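Local atomic coordinates of putative uncharacterized protein PH1404 (Pyrococcus horikoshii, PDB entry 3AF6), a protein that probably terminates transcription as a zinc-dependent ribonuclease that cleaves nascent single-stranded RNA at the exit channel of RNA polymerase. Residues A379-P384 with M601-K606. Numbering follows the deposited sequence.
Sequences ANAKFP and MNYVAK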
ATOM      1  N   ALA A 379      -6.135  13.063  -3.931  1.00 36.22           N
ATOM      2  CA  ALA A 379      -4.684  13.018  -4.041  1.00 33.44           C
ATOM      3  C   ALA A 379      -4.005  14.381  -3.914  1.00 33.34           C
ATOM      4  O   ALA A 379      -4.548  15.411  -4.307  1.00 31.26           O
ATOM      5  CB  ALA A 379      -4.302  12.389  -5.347  1.00 33.70           C
ATOM      6  N   ASN A 380      -2.807  14.368  -3.347  1.00 33.56           N
ATOM      7  CA  ASN A 380      -2.025  15.573  -3.189  1.00 34.29           C
ATOM      8  C   ASN A 380      -1.733  16.112  -4.586  1.00 35.56           C
ATOM      9  O   ASN A 380      -1.379  15.355  -5.487  1.00 35.88           O
ATOM     10  CB  ASN A 380      -0.723  15.253  -2.469  1.00 35.01           C
ATOM     11  CG  ASN A 380       0.197  16.442  -2.402  1.00 39.64           C
ATOM     12  OD1 ASN A 380       1.380  16.339  -2.725  1.00 43.23           O
ATOM     13  ND2 ASN A 380      -0.339  17.586  -1.987  1.00 36.22           N
ATOM     14  N   ALA A 381      -1.891  17.418  -4.770  1.00 35.92           N
ATOM     15  CA  ALA A 381      -1.656  18.030  -6.069  1.00 35.84           C
ATOM     16  C   ALA A 381      -0.623  19.136  -5.962  1.00 36.98           C
ATOM     17  O   ALA A 381      -0.430  19.918  -6.897  1.00 38.92           O
ATOM     18  CB  ALA A 381      -2.955  18.580  -6.624  1.00 32.99           C
ATOM     19  N   LYS A 382       0.045  19.202  -4.818  1.00 37.94           N
ATOM     20  CA  LYS A 382       1.044  20.230  -4.602  1.00 39.98           C
ATOM     21  C   LYS A 382       2.387  19.627  -4.213  1.00 39.07           C
ATOM     22  O   LYS A 382       2.470  18.808  -3.304  1.00 37.48           O
ATOM     23  CB  LYS A 382       0.569  21.214  -3.521  1.00 42.99           C
ATOM     24  CG  LYS A 382       1.594  22.303  -3.232  1.00 51.77           C
ATOM     25  CD  LYS A 382       1.083  23.398  -2.302  1.00 57.18           C
ATOM     26  CE  LYS A 382       2.135  24.508  -2.164  1.00 58.99           C
ATOM     27  NZ  LYS A 382       1.617  25.711  -1.460  1.00 61.35           N
ATOM     28  N   PHE A 383       3.438  20.043  -4.913  1.00 37.27           N
ATOM     29  CA  PHE A 383       4.778  19.531  -4.661  1.00 37.41           C
ATOM     30  C   PHE A 383       5.729  20.715  -4.636  1.00 37.93           C
ATOM     31  O   PHE A 383       5.446  21.757  -5.234  1.00 40.13           O
ATOM     32  CB  PHE A 383       5.199  18.571  -5.789  1.00 36.14           C
ATOM     33  CG  PHE A 383       4.237  17.444  -6.017  1.00 32.56           C
ATOM     34  CD1 PHE A 383       4.300  16.289  -5.239  1.00 32.40           C
ATOM     35  CD2 PHE A 383       3.228  17.560  -6.978  1.00 31.34           C
ATOM     36  CE1 PHE A 383       3.370  15.267  -5.410  1.00 33.29           C
ATOM     37  CE2 PHE A 383       2.288  16.548  -7.163  1.00 29.71           C
ATOM     38  CZ  PHE A 383       2.353  15.398  -6.382  1.00 31.96           C
ATOM     39  N   PRO A 384       6.868  20.580  -3.946  1.00 37.15           N
ATOM     40  CA  PRO A 384       7.796  21.715  -3.917  1.00 39.07           C
ATOM     41  C   PRO A 384       8.325  22.050  -5.305  1.00 41.25           C
ATOM     42  O   PRO A 384       8.472  23.224  -5.663  1.00 43.45           O
ATOM     43  CB  PRO A 384       8.888  21.263  -2.934  1.00 37.78           C
ATOM     44  CG  PRO A 384       8.694  19.778  -2.807  1.00 38.50           C
ATOM     45  CD  PRO A 384       7.224  19.570  -2.941  1.00 36.30           C
ATOM     46  N   MET A 601      -8.165  15.044 -16.060  1.00 37.36           N
ATOM     47  CA  MET A 601      -7.885  16.319 -16.697  1.00 37.33           C
ATOM     48  C   MET A 601      -7.794  17.390 -15.627  1.00 37.98           C
ATOM     49  O   MET A 601      -6.876  18.219 -15.633  1.00 40.13           O
ATOM     50  CB  MET A 601      -8.977  16.676 -17.706  1.00 36.40           C
ATOM     51  CG  MET A 601      -9.006  15.802 -18.966  1.00 38.75           C
ATOM     52  SD  MET A 601      -7.554  15.947 -20.083  1.00 38.71           S
ATOM     53  CE  MET A 601      -7.907  17.477 -20.951  1.00 41.17           C
ATOM     54  N   ASN A 602      -8.730  17.358 -14.689  1.00 38.07           N
ATOM     55  CA  ASN A 602      -8.754  18.348 -13.621  1.00 37.81           C
ATOM     56  C   ASN A 602      -7.518  18.269 -12.733  1.00 37.33           C
ATOM     57  O   ASN A 602      -7.108  19.265 -12.146  1.00 38.61           O
ATOM     58  CB  ASN A 602     -10.019  18.186 -12.776  1.00 38.85           C
ATOM     59  CG  ASN A 602     -10.092  19.187 -11.642  1.00 40.30           C
ATOM     60  OD1 ASN A 602     -10.343  18.822 -10.496  1.00 43.80           O
ATOM     61  ND2 ASN A 602      -9.872  20.457 -11.953  1.00 39.36           N
ATOM     62  N   TYR A 603      -6.918  17.089 -12.629  1.00 36.86           N
ATOM     63  CA  TYR A 603      -5.719  16.945 -11.810  1.00 35.31           C
ATOM     64  C   TYR A 603      -4.572  17.680 -12.487  1.00 36.49           C
ATOM     65  O   TYR A 603      -3.699  18.245 -11.822  1.00 36.51           O
ATOM     66  CB  TYR A 603      -5.327  15.470 -11.636  1.00 31.76           C
ATOM     67  CG  TYR A 603      -4.141  15.287 -10.711  1.00 28.55           C
ATOM     68  CD1 TYR A 603      -4.292  15.390  -9.323  1.00 27.93           C
ATOM     69  CD2 TYR A 603      -2.854  15.127 -11.221  1.00 26.24           C
ATOM     70  CE1 TYR A 603      -3.185  15.349  -8.465  1.00 25.35           C
ATOM     71  CE2 TYR A 603      -1.748  15.090 -10.382  1.00 25.77           C
ATOM     72  CZ  TYR A 603      -1.921  15.201  -9.005  1.00 26.81           C
ATOM     73  OH  TYR A 603      -0.827  15.174  -8.173  1.00 28.28           O
ATOM     74  N   VAL A 604      -4.569  17.662 -13.816  1.00 37.25           N
ATOM     75  CA  VAL A 604      -3.514  18.325 -14.563  1.00 38.68           C
ATOM     76  C   VAL A 604      -3.677  19.822 -14.366  1.00 39.98           C
ATOM     77  O   VAL A 604      -2.717  20.526 -14.043  1.00 42.03           O
ATOM     78  CB  VAL A 604      -3.584  17.981 -16.070  1.00 38.90           C
ATOM     79  CG1 VAL A 604      -2.431  18.644 -16.813  1.00 36.42           C
ATOM     80  CG2 VAL A 604      -3.529  16.466 -16.258  1.00 36.92           C
ATOM     81  N   ALA A 605      -4.902  20.300 -14.545  1.00 40.61           N
ATOM     82  CA  ALA A 605      -5.210  21.722 -14.371  1.00 40.18           C
ATOM     83  C   ALA A 605      -4.742  22.246 -13.005  1.00 39.25           C
ATOM     84  O   ALA A 605      -4.097  23.293 -12.925  1.00 39.33           O
ATOM     85  CB  ALA A 605      -6.710  21.949 -14.530  1.00 35.59           C
ATOM     86  N   LYS A 606      -5.047  21.505 -11.946  1.00 37.60           N
ATOM     87  CA  LYS A 606      -4.680  21.908 -10.593  1.00 40.10           C
ATOM     88  C   LYS A 606      -3.265  21.565 -10.116  1.00 41.18           C
ATOM     89  O   LYS A 606      -2.742  22.244  -9.236  1.00 44.66           O
ATOM     90  CB  LYS A 606      -5.656  21.306  -9.579  1.00 39.94           C
ATOM     91  CG  LYS A 606      -7.126  21.579  -9.834  1.00 43.52           C
ATOM     92  CD  LYS A 606      -7.592  22.855  -9.147  1.00 46.92           C
ATOM     93  CE  LYS A 606      -9.117  22.919  -9.073  1.00 49.15           C
ATOM     94  NZ  LYS A 606      -9.759  22.803 -10.419  1.00 49.89           N
TER
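Tyr-603 reaches from helix 597-606 to the loop of Ala-379 to Phe-383 and joins it through its hydroxyl. The OH donates a hydrogen bond to the backbone O of Asn-380, 2.7 Å away. The hydroxyl lies in the carbonyl plane, on a lone pair, with a C=O...OH angle of 145°. The acceptor in turn sits at the edge of the tyrosine ring. This bond anchors the far end of the side chain, while alanine methyls pack beside the ring. CG of Tyr-603 stands anti to the backbone N (chi1 -176°), which carries the ring away from its helix and out to the loop.

Ala-381 packs beside the same ring. Its CB lies 3.7 Å from CE1 of Tyr-603 and meets the ring obliquely. The methyl of Ala-379 is more distant, with CB 4.4 Å from that same CE1. Phe-383 closes in at the hydroxyl end. Its CE2 is 3.6 Å from OH of Tyr-603, and the hydroxyl lies at the edge of the phenylalanine ring, near its plane. The two side chains cross at about a right angle and do not stack. The backbones come closest at Ala-381 and Lys-606, with their CA atoms 6.7 Å apart.

Phe-370 meets the Tyr-603 ring edge-to-face, and Ile-350 of strand 349-355 touches both Tyr-603 and Phe-383. Backbone hydrogen bonds link Ala-381 and Phe-383 with Arg-608, just after the helix.

None of the residues in contact is a zinc ligand. The side chain of Ala-379 lies about 8 Å from that of the ligand His-344 and about 13 Å from a zinc ion, near the site but outside its first shell. The contact joins the N-terminal and C-terminal portions of the metallo-beta-lactamase fold, which the beta-CASP region separates in sequence, an arrangement characteristic of beta-CASP nucleases.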